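Local coordinates for protein ATP grasp ligase (PDB 5IG9) that probably catalyses ATP-dependent carboxylate ligation as an ATP-grasp ligase encoded by mdnC, related to the MvdD-type enzymes that mature microviridin peptides, at residues G136-G141 and D287-F292; T142-N147 and P203-E208; A213-I218 and D281-P286. One frame throughout, in Å; residues are numbered along the deposited sequence.

Contact 1: residues G136-G141 and D287-F292; sequences GLLIPG and DERYIF
Phe292 and Leu138 form the polar heart of this contact, where the loop 136-141 passes over the start of strand 290-296 almost at right angles. Phe292 N donates to Leu138 O at 2.6 Å, and the carbonyl points nearly straight at the donor (C=O...N 173°). Ile291 CA approaches the same oxygen at 3.3 Å in a weaker C-H...O contact.

The packing is close around this bond. Pro140 brings CD to 3.6 Å from Ile291 CG2 and also against Phe292 O. Proline suits a non-helical loop here because it offers a rigid apolar group and needs no partner for a backbone N-H. The Phe292 ring leads away from the loop because CG stands anti to the backbone N (chi1 171°). Ile139 CG2 therefore meets the ring at its edge, 4.0 Å from CD2, while Leu137 CB lies 4.2 Å from Phe292 CB.

The other side is looser and faces solvent. Leu138 loses more area here than any other residue of the two segments, yet it stays partly exposed. Its CD1 lies 3.3 Å from Arg289 NH2, the two side chains crossing at about a right angle. The exposed arginine bends at chi3 (71°) to bring its end against Leu138 CD1, a contact of hydrocarbon with guanidinium and not a polar bond. Leu138 CB also leans on Tyr290 O.

Gly136 closes helix 125-134 in a Schellman motif, and its positive phi is easily adopted without a side chain. From there Leu137 inserts against Ile262 and Leu266 of helix 260-273. Phe292 touches Ala132 of helix 125-134 and Leu269 of helix 260-273, with strand 277-284 beside its own strand.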
loop_
_atom_site.group_PDB
_atom_site.type_symbol
_atom_site.label_atom_id
_atom_site.label_comp_id
_atom_site.label_asym_id
_atom_site.label_seq_id
_atom_site.Cartn_x
_atom_site.Cartn_y
_atom_site.Cartn_z
ATOM N N GLY A 136 4.640 -17.186 -19.581
ATOM C CA GLY A 136 4.813 -17.344 -21.008
ATOM C C GLY A 136 4.369 -16.173 -21.854
ATOM O O GLY A 136 4.320 -16.306 -23.083
ATOM N N LEU A 137 4.045 -15.037 -21.245
ATOM C CA LEU A 137 3.617 -13.859 -21.984
ATOM C C LEU A 137 4.815 -12.968 -22.281
ATOM O O LEU A 137 5.686 -12.771 -21.430
ATOM C CB LEU A 137 2.562 -13.079 -21.197
ATOM C CG LEU A 137 1.185 -13.722 -21.001
ATOM C CD1 LEU A 137 0.440 -13.053 -19.855
ATOM C CD2 LEU A 137 0.370 -13.650 -22.279
ATOM N N LEU A 138 4.861 -12.443 -23.501
ATOM C CA LEU A 138 5.931 -11.529 -23.872
ATOM C C LEU A 138 5.735 -10.188 -23.178
ATOM O O LEU A 138 4.624 -9.652 -23.132
ATOM C CB LEU A 138 5.973 -11.333 -25.386
ATOM C CG LEU A 138 6.218 -12.583 -26.228
ATOM C CD1 LEU A 138 6.033 -12.265 -27.696
ATOM C CD2 LEU A 138 7.602 -13.146 -25.960
ATOM N N ILE A 139 6.817 -9.653 -22.626
ATOM C CA ILE A 139 6.781 -8.345 -21.977
ATOM C C ILE A 139 7.882 -7.472 -22.569
ATOM O O ILE A 139 8.940 -7.988 -22.962
ATOM C CB ILE A 139 6.931 -8.468 -20.452
ATOM C CG1 ILE A 139 8.247 -9.159 -20.092
ATOM C CG2 ILE A 139 5.750 -9.222 -19.852
ATOM C CD1 ILE A 139 8.528 -9.174 -18.610
ATOM N N PRO A 140 7.687 -6.158 -22.654
ATOM C CA PRO A 140 8.738 -5.297 -23.201
ATOM C C PRO A 140 9.891 -5.142 -22.227
ATOM O O PRO A 140 9.720 -5.200 -21.007
ATOM C CB PRO A 140 8.017 -3.964 -23.426
ATOM C CG PRO A 140 6.957 -3.954 -22.381
ATOM C CD PRO A 140 6.512 -5.383 -22.215
ATOM N N GLY A 141 11.082 -4.950 -22.790
ATOM C CA GLY A 141 12.264 -4.696 -21.984
ATOM C C GLY A 141 12.082 -3.471 -21.107
ATOM O O GLY A 141 11.852 -2.371 -21.613
ATOM N N ASP A 287 3.233 -8.620 -37.046
ATOM C CA ASP A 287 3.405 -10.064 -37.166
ATOM C C ASP A 287 2.719 -10.837 -36.039
ATOM O O ASP A 287 3.126 -11.967 -35.737
ATOM C CB ASP A 287 4.894 -10.429 -37.234
ATOM C CG ASP A 287 5.683 -9.944 -36.027
ATOM O OD1 ASP A 287 5.460 -8.798 -35.585
ATOM O OD2 ASP A 287 6.538 -10.707 -35.527
ATOM N N GLU A 288 1.705 -10.240 -35.406
ATOM C CA GLU A 288 0.786 -10.932 -34.495
ATOM C C GLU A 288 1.494 -11.537 -33.284
ATOM O O GLU A 288 1.201 -12.660 -32.868
ATOM C CB GLU A 288 -0.021 -11.999 -35.235
ATOM C CG GLU A 288 -1.237 -11.450 -35.955
ATOM C CD GLU A 288 -2.171 -12.545 -36.423
ATOM O OE1 GLU A 288 -1.891 -13.155 -37.478
ATOM O OE2 GLU A 288 -3.178 -12.806 -35.725
ATOM N N ARG A 289 2.422 -10.783 -32.703
ATOM C CA ARG A 289 2.984 -11.120 -31.402
ATOM C C ARG A 289 2.250 -10.332 -30.327
ATOM O O ARG A 289 2.049 -9.120 -30.462
ATOM C CB ARG A 289 4.483 -10.814 -31.351
ATOM C CG ARG A 289 5.334 -11.746 -32.192
ATOM C CD ARG A 289 6.789 -11.302 -32.221
ATOM N NE ARG A 289 7.466 -11.507 -30.942
ATOM C CZ ARG A 289 8.244 -12.549 -30.667
ATOM N NH1 ARG A 289 8.443 -13.492 -31.577
ATOM N NH2 ARG A 289 8.822 -12.653 -29.480
ATOM N N TYR A 290 1.837 -11.025 -29.266
ATOM C CA TYR A 290 1.068 -10.417 -28.188
ATOM C C TYR A 290 2.000 -10.089 -27.027
ATOM O O TYR A 290 2.619 -10.988 -26.449
ATOM C CB TYR A 290 -0.062 -11.338 -27.731
ATOM C CG TYR A 290 -1.154 -11.550 -28.761
ATOM C CD1 TYR A 290 -1.013 -12.500 -29.761
ATOM C CD2 TYR A 290 -2.327 -10.802 -28.729
ATOM C CE1 TYR A 290 -2.003 -12.701 -30.705
ATOM C CE2 TYR A 290 -3.324 -10.996 -29.669
ATOM C CZ TYR A 290 -3.157 -11.947 -30.654
ATOM O OH TYR A 290 -4.146 -12.147 -31.593
ATOM N N ILE A 291 2.088 -8.806 -26.688
ATOM C CA ILE A 291 2.960 -8.314 -25.629
ATOM C C ILE A 291 2.095 -7.836 -24.472
ATOM O O ILE A 291 1.201 -7.005 -24.662
ATOM C CB ILE A 291 3.877 -7.184 -26.130
ATOM C CG1 ILE A 291 4.960 -7.733 -27.061
ATOM C CG2 ILE A 291 4.505 -6.439 -24.960
ATOM C CD1 ILE A 291 4.550 -7.821 -28.514
ATOM N N PHE A 292 2.359 -8.364 -23.280
ATOM C CA PHE A 292 1.677 -7.910 -22.077
ATOM C C PHE A 292 2.311 -6.615 -21.581
ATOM O O PHE A 292 3.534 -6.525 -21.446
ATOM C CB PHE A 292 1.744 -8.977 -20.985
ATOM C CG PHE A 292 1.252 -8.507 -19.643
ATOM C CD1 PHE A 292 -0.101 -8.523 -19.345
ATOM C CD2 PHE A 292 2.138 -8.044 -18.681
ATOM C CE1 PHE A 292 -0.561 -8.087 -18.114
ATOM C CE2 PHE A 292 1.682 -7.607 -17.447
ATOM C CZ PHE A 292 0.331 -7.631 -17.166
#

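Contact 2: residues T142-N147 and P203-E208; sequences TLTSNN and PMTFQE
Thr142, Phe206 and Ser145 lose the most surface in this antiparallel strand pair. Thr142 faces Gln207 in a non-hydrogen-bonded pair, and their side chains run alongside one another. Gln207 NE2 reaches Thr142 OG1 at 3.1 Å, 24° out of its amide plane, while the hydroxyl also bonds to Pro140 O. The methyl gives the residue an apolar branch: with CG2 anti to the backbone N (chi1 -58° for OG1), it lies 3.7 Å from Thr205 CG2.

Phe206 pairs with Leu143 through two backbone bonds, Leu143 N to Phe206 O (2.7 Å) and Phe206 N to Leu143 O (2.6 Å). Its ring turns an edge to Leu143 O and Ser145 O. From this face Phe206 touches Val151 and Phe154 of helix 148-157, Leu143 touches Phe154, and Ser145 touches Val151.

Ser145 N bonds Met204 O at 3.0 Å. Its small OG accepts from Asn147 N, an ST turn leading into that helix, and also bonds Asp44 of the second subunit. A strand of that subunit pairs with 142-145, continuing the sheet across the interface. A helix packed on a four-stranded antiparallel sheet is consistent with the smaller α+β subdomain of ATP-grasp enzymes.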
loop_
_atom_site.group_PDB
_atom_site.type_symbol
_atom_site.label_atom_id
_atom_site.label_comp_id
_atom_site.label_asym_id
_atom_site.label_seq_id
_atom_site.Cartn_x
_atom_site.Cartn_y
_atom_site.Cartn_z
ATOM N N THR A 142 12.183 -3.646 -19.795
ATOM C CA THR A 142 11.860 -2.593 -18.845
ATOM C C THR A 142 13.020 -2.373 -17.887
ATOM O O THR A 142 13.631 -3.330 -17.406
ATOM C CB THR A 142 10.578 -2.934 -18.071
ATOM O OG1 THR A 142 9.502 -3.126 -18.993
ATOM C CG2 THR A 142 10.217 -1.823 -17.106
ATOM N N LEU A 143 13.325 -1.103 -17.620
ATOM C CA LEU A 143 14.370 -0.735 -16.674
ATOM C C LEU A 143 13.884 0.436 -15.838
ATOM O O LEU A 143 13.625 1.516 -16.378
ATOM C CB LEU A 143 15.674 -0.371 -17.387
ATOM C CG LEU A 143 16.735 0.309 -16.512
ATOM C CD1 LEU A 143 17.219 -0.628 -15.410
ATOM C CD2 LEU A 143 17.907 0.812 -17.348
ATOM N N THR A 144 13.757 0.221 -14.531
ATOM C CA THR A 144 13.561 1.300 -13.572
ATOM C C THR A 144 14.911 1.611 -12.942
ATOM O O THR A 144 15.555 0.720 -12.379
ATOM C CB THR A 144 12.542 0.924 -12.493
ATOM O OG1 THR A 144 13.199 0.211 -11.436
ATOM C CG2 THR A 144 11.440 0.047 -13.070
ATOM N N SER A 145 15.344 2.864 -13.041
ATOM C CA SER A 145 16.721 3.173 -12.693
ATOM C C SER A 145 16.874 4.644 -12.333
ATOM O O SER A 145 16.166 5.508 -12.858
ATOM C CB SER A 145 17.665 2.815 -13.849
ATOM O OG SER A 145 18.996 3.210 -13.568
ATOM N N ASN A 146 17.812 4.907 -11.420
ATOM C CA ASN A 146 18.306 6.244 -11.115
ATOM C C ASN A 146 19.747 6.421 -11.578
ATOM O O ASN A 146 20.427 7.360 -11.152
ATOM C CB ASN A 146 18.198 6.524 -9.615
ATOM C CG ASN A 146 19.136 5.659 -8.790
ATOM O OD1 ASN A 146 19.221 4.448 -8.992
ATOM N ND2 ASN A 146 19.853 6.282 -7.861
ATOM N N ASN A 147 20.221 5.530 -12.442
ATOM C CA ASN A 147 21.626 5.455 -12.836
ATOM C C ASN A 147 21.770 5.817 -14.307
ATOM O O ASN A 147 21.319 5.046 -15.178
ATOM C CB ASN A 147 22.159 4.048 -12.567
ATOM C CG ASN A 147 23.591 3.864 -13.018
ATOM O OD1 ASN A 147 24.318 4.831 -13.228
ATOM N ND2 ASN A 147 24.008 2.609 -13.164
ATOM N N PRO A 203 14.126 8.378 -9.662
ATOM C CA PRO A 203 14.256 7.420 -10.762
ATOM C C PRO A 203 13.061 7.503 -11.699
ATOM O O PRO A 203 12.050 8.150 -11.424
ATOM C CB PRO A 203 14.315 6.065 -10.054
ATOM C CG PRO A 203 13.568 6.288 -8.789
ATOM C CD PRO A 203 13.878 7.706 -8.376
ATOM N N MET A 204 13.201 6.834 -12.838
ATOM C CA MET A 204 12.102 6.674 -13.775
ATOM C C MET A 204 12.101 5.242 -14.278
ATOM O O MET A 204 13.043 4.478 -14.051
ATOM C CB MET A 204 12.191 7.659 -14.944
ATOM C CG MET A 204 12.098 9.111 -14.532
ATOM S SD MET A 204 11.617 10.193 -15.887
ATOM C CE MET A 204 9.923 9.674 -16.137
ATOM N N THR A 205 11.025 4.878 -14.966
ATOM C CA THR A 205 10.876 3.557 -15.558
ATOM C C THR A 205 10.933 3.697 -17.073
ATOM O O THR A 205 10.125 4.424 -17.664
ATOM C CB THR A 205 9.567 2.896 -15.120
ATOM O OG1 THR A 205 9.576 2.713 -13.697
ATOM C CG2 THR A 205 9.407 1.542 -15.788
ATOM N N PHE A 206 11.891 3.014 -17.692
ATOM C CA PHE A 206 12.088 3.046 -19.131
ATOM C C PHE A 206 11.705 1.703 -19.736
ATOM O O PHE A 206 11.907 0.649 -19.126
ATOM C CB PHE A 206 13.541 3.385 -19.475
ATOM C CG PHE A 206 14.020 4.657 -18.848
ATOM C CD1 PHE A 206 14.587 4.650 -17.587
ATOM C CD2 PHE A 206 13.887 5.864 -19.511
ATOM C CE1 PHE A 206 15.021 5.818 -17.003
ATOM C CE2 PHE A 206 14.319 7.036 -18.931
ATOM C CZ PHE A 206 14.888 7.013 -17.675
ATOM N N GLN A 207 11.146 1.751 -20.945
ATOM C CA GLN A 207 10.625 0.558 -21.598
ATOM C C GLN A 207 10.968 0.548 -23.080
ATOM O O GLN A 207 11.010 1.598 -23.726
ATOM C CB GLN A 207 9.104 0.452 -21.437
ATOM C CG GLN A 207 8.666 -0.169 -20.128
ATOM C CD GLN A 207 7.200 -0.541 -20.127
ATOM O OE1 GLN A 207 6.396 0.050 -20.843
ATOM N NE2 GLN A 207 6.845 -1.534 -19.323
ATOM N N GLU A 208 11.195 -0.655 -23.607
ATOM C CA GLU A 208 11.357 -0.845 -25.042
ATOM C C GLU A 208 10.107 -0.390 -25.783
ATOM O O GLU A 208 8.997 -0.846 -25.492
ATOM C CB GLU A 208 11.644 -2.319 -25.332
ATOM C CG GLU A 208 11.496 -2.741 -26.789
ATOM C CD GLU A 208 11.673 -4.241 -26.971
ATOM O OE1 GLU A 208 11.625 -4.970 -25.958
ATOM O OE2 GLU A 208 11.868 -4.692 -28.123
#

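Contact 3: residues A213-I218 and D281-P286; sequences ALELRI and DMIVTP
A classic beta bulge opens this antiparallel strand pair, with Ala213 and Leu214 both set opposite Val284. Val284 O accepts from two successive amides, Ala213 N at 2.7 Å and Leu214 N at 3.1 Å, each lying in the carbonyl plane. Ala213 suits the bulge because its small CB fits beside the chain turn, 4.0 Å from Pro286 CD; the proline lies just past the strand's end.

Beyond the bulge the pairing is regular. Val284 N returns a bond to Leu214 O, and Leu216 exchanges two with Met282, the shorter being Leu216 N to Met282 O at 2.8 Å. Strands 214-221 and 277-284 lie next to one another inside a five-stranded antiparallel sheet, flanked by 224-231 and 290-296, as expected of the larger sheet of an ATP-grasp fold.

The face carrying Leu214, Leu216, Met282 and Val284 is apolar. Leu216 CD1 sits 3.6 Å from Val284 CG2, a diagonal contact between neighbouring pairs. Met282 SD meets Ile218 CD1 at 3.6 Å; both residues press on Leu266 of helix 260-273, where a flexible thioether and a branched aliphatic chain can mould to the helix.

The other face, which also carries Ile283, has its charges at Glu215, Arg217 and Asp281. Arg217 leaves the strand with CG anti to the backbone N (chi1 -178°), then bends so that NH1 forms a salt bridge with Asp281 OD1 at 2.9 Å. The carboxylate is met on its syn side, the two flat groups being turned 37° apart. Arg217 NH2 has a second partner, Glu300 O.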
loop_
_atom_site.group_PDB
_atom_site.type_symbol
_atom_site.label_atom_id
_atom_site.label_comp_id
_atom_site.label_asym_id
_atom_site.label_seq_id
_atom_site.Cartn_x
_atom_site.Cartn_y
_atom_site.Cartn_z
ATOM N N ALA A 213 0.592 -2.844 -34.095
ATOM C CA ALA A 213 -0.497 -2.711 -35.049
ATOM C C ALA A 213 -1.818 -2.452 -34.346
ATOM O O ALA A 213 -2.639 -1.666 -34.831
ATOM C CB ALA A 213 -0.602 -3.971 -35.909
ATOM N N LEU A 214 -2.029 -3.089 -33.198
ATOM C CA LEU A 214 -3.263 -2.955 -32.444
ATOM C C LEU A 214 -2.961 -2.731 -30.970
ATOM O O LEU A 214 -1.943 -3.190 -30.445
ATOM C CB LEU A 214 -4.152 -4.197 -32.600
ATOM C CG LEU A 214 -4.739 -4.494 -33.981
ATOM C CD1 LEU A 214 -5.530 -5.788 -33.945
ATOM C CD2 LEU A 214 -5.615 -3.351 -34.463
ATOM N N GLU A 215 -3.863 -2.009 -30.313
ATOM C CA GLU A 215 -3.886 -1.874 -28.864
ATOM C C GLU A 215 -5.089 -2.634 -28.326
ATOM O O GLU A 215 -6.210 -2.449 -28.814
ATOM C CB GLU A 215 -3.957 -0.402 -28.444
ATOM C CG GLU A 215 -2.684 0.386 -28.701
ATOM C CD GLU A 215 -2.723 1.772 -28.087
ATOM O OE1 GLU A 215 -3.453 2.642 -28.609
ATOM O OE2 GLU A 215 -2.027 1.986 -27.072
ATOM N N LEU A 216 -4.855 -3.491 -27.335
ATOM C CA LEU A 216 -5.903 -4.304 -26.732
ATOM C C LEU A 216 -6.242 -3.768 -25.348
ATOM O O LEU A 216 -5.342 -3.471 -24.554
ATOM C CB LEU A 216 -5.477 -5.770 -26.624
ATOM C CG LEU A 216 -5.015 -6.485 -27.894
ATOM C CD1 LEU A 216 -4.745 -7.951 -27.610
ATOM C CD2 LEU A 216 -6.042 -6.332 -28.995
ATOM N N ARG A 217 -7.537 -3.650 -25.062
ATOM C CA ARG A 217 -8.042 -3.332 -23.729
ATOM C C ARG A 217 -8.877 -4.512 -23.261
ATOM O O ARG A 217 -9.966 -4.752 -23.784
ATOM C CB ARG A 217 -8.861 -2.044 -23.735
ATOM C CG ARG A 217 -9.375 -1.634 -22.364
ATOM C CD ARG A 217 -8.243 -1.198 -21.441
ATOM N NE ARG A 217 -8.744 -0.652 -20.181
ATOM C CZ ARG A 217 -7.990 -0.014 -19.292
ATOM N NH1 ARG A 217 -6.696 0.159 -19.521
ATOM N NH2 ARG A 217 -8.530 0.452 -18.174
ATOM N N ILE A 218 -8.370 -5.236 -22.273
ATOM C CA ILE A 218 -8.956 -6.494 -21.825
ATOM C C ILE A 218 -9.474 -6.307 -20.408
ATOM O O ILE A 218 -8.697 -6.044 -19.485
ATOM C CB ILE A 218 -7.935 -7.637 -21.898
ATOM C CG1 ILE A 218 -7.343 -7.699 -23.306
ATOM C CG2 ILE A 218 -8.577 -8.955 -21.505
ATOM C CD1 ILE A 218 -6.130 -8.571 -23.414
ATOM N N ASP A 281 -3.750 -4.255 -20.301
ATOM C CA ASP A 281 -3.308 -3.589 -21.515
ATOM C C ASP A 281 -2.346 -4.503 -22.259
ATOM O O ASP A 281 -1.371 -4.991 -21.676
ATOM C CB ASP A 281 -2.630 -2.255 -21.193
ATOM C CG ASP A 281 -3.615 -1.201 -20.736
ATOM O OD1 ASP A 281 -4.797 -1.311 -21.109
ATOM O OD2 ASP A 281 -3.209 -0.261 -20.019
ATOM N N MET A 282 -2.629 -4.748 -23.536
ATOM C CA MET A 282 -1.722 -5.489 -24.399
ATOM C C MET A 282 -1.606 -4.766 -25.731
ATOM O O MET A 282 -2.389 -3.866 -26.049
ATOM C CB MET A 282 -2.183 -6.935 -24.614
ATOM C CG MET A 282 -2.337 -7.755 -23.345
ATOM S SD MET A 282 -2.699 -9.489 -23.681
ATOM C CE MET A 282 -1.106 -10.071 -24.254
ATOM N N ILE A 283 -0.602 -5.162 -26.510
ATOM C CA ILE A 283 -0.430 -4.683 -27.874
ATOM C C ILE A 283 -0.139 -5.876 -28.773
ATOM O O ILE A 283 0.393 -6.899 -28.329
ATOM C CB ILE A 283 0.696 -3.633 -28.007
ATOM C CG1 ILE A 283 2.024 -4.212 -27.525
ATOM C CG2 ILE A 283 0.346 -2.365 -27.245
ATOM C CD1 ILE A 283 3.195 -3.293 -27.733
ATOM N N VAL A 284 -0.493 -5.737 -30.047
ATOM C CA VAL A 284 -0.265 -6.765 -31.053
ATOM C C VAL A 284 0.597 -6.174 -32.154
ATOM O O VAL A 284 0.247 -5.143 -32.742
ATOM C CB VAL A 284 -1.583 -7.308 -31.633
ATOM C CG1 VAL A 284 -1.314 -8.542 -32.484
ATOM C CG2 VAL A 284 -2.571 -7.622 -30.522
ATOM N N THR A 285 1.716 -6.826 -32.433
ATOM C CA THR A 285 2.595 -6.406 -33.505
ATOM C C THR A 285 1.955 -6.698 -34.858
ATOM O O THR A 285 0.968 -7.433 -34.949
ATOM C CB THR A 285 3.941 -7.116 -33.386
ATOM O OG1 THR A 285 3.759 -8.528 -33.544
ATOM C CG2 THR A 285 4.572 -6.834 -32.031
ATOM N N PRO A 286 2.474 -6.100 -35.933
ATOM C CA PRO A 286 2.008 -6.495 -37.271
ATOM C C PRO A 286 2.177 -7.980 -37.558
ATOM O O PRO A 286 1.326 -8.562 -38.241
ATOM C CB PRO A 286 2.857 -5.620 -38.201
ATOM C CG PRO A 286 3.134 -4.394 -37.391
ATOM C CD PRO A 286 3.281 -4.867 -35.969
#

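How the contacts relate
Contacts 1 and 3 share one sheet: strands 277-284 and 290-296 are neighbours, joined by Ile291 N to Ile283 O, and the centres of the two contacts are about 9 Å apart. Contact 3 is antiparallel strand pairing with a bulge at one end, an aliphatic face under a helix and a salt bridge on the other face, whereas contact 1 is a loop lying on the strand at that sheet's edge, with one backbone bond and an exposed flank. Contact 2 belongs to a different sheet and is the most buried; its hydroxyl and amide groups find bonds within the chain and to the second subunit. The loop of contact 1 runs directly into contact 2, where Gly141 O meets Glu208 N; contacts 2 and 3 do not touch.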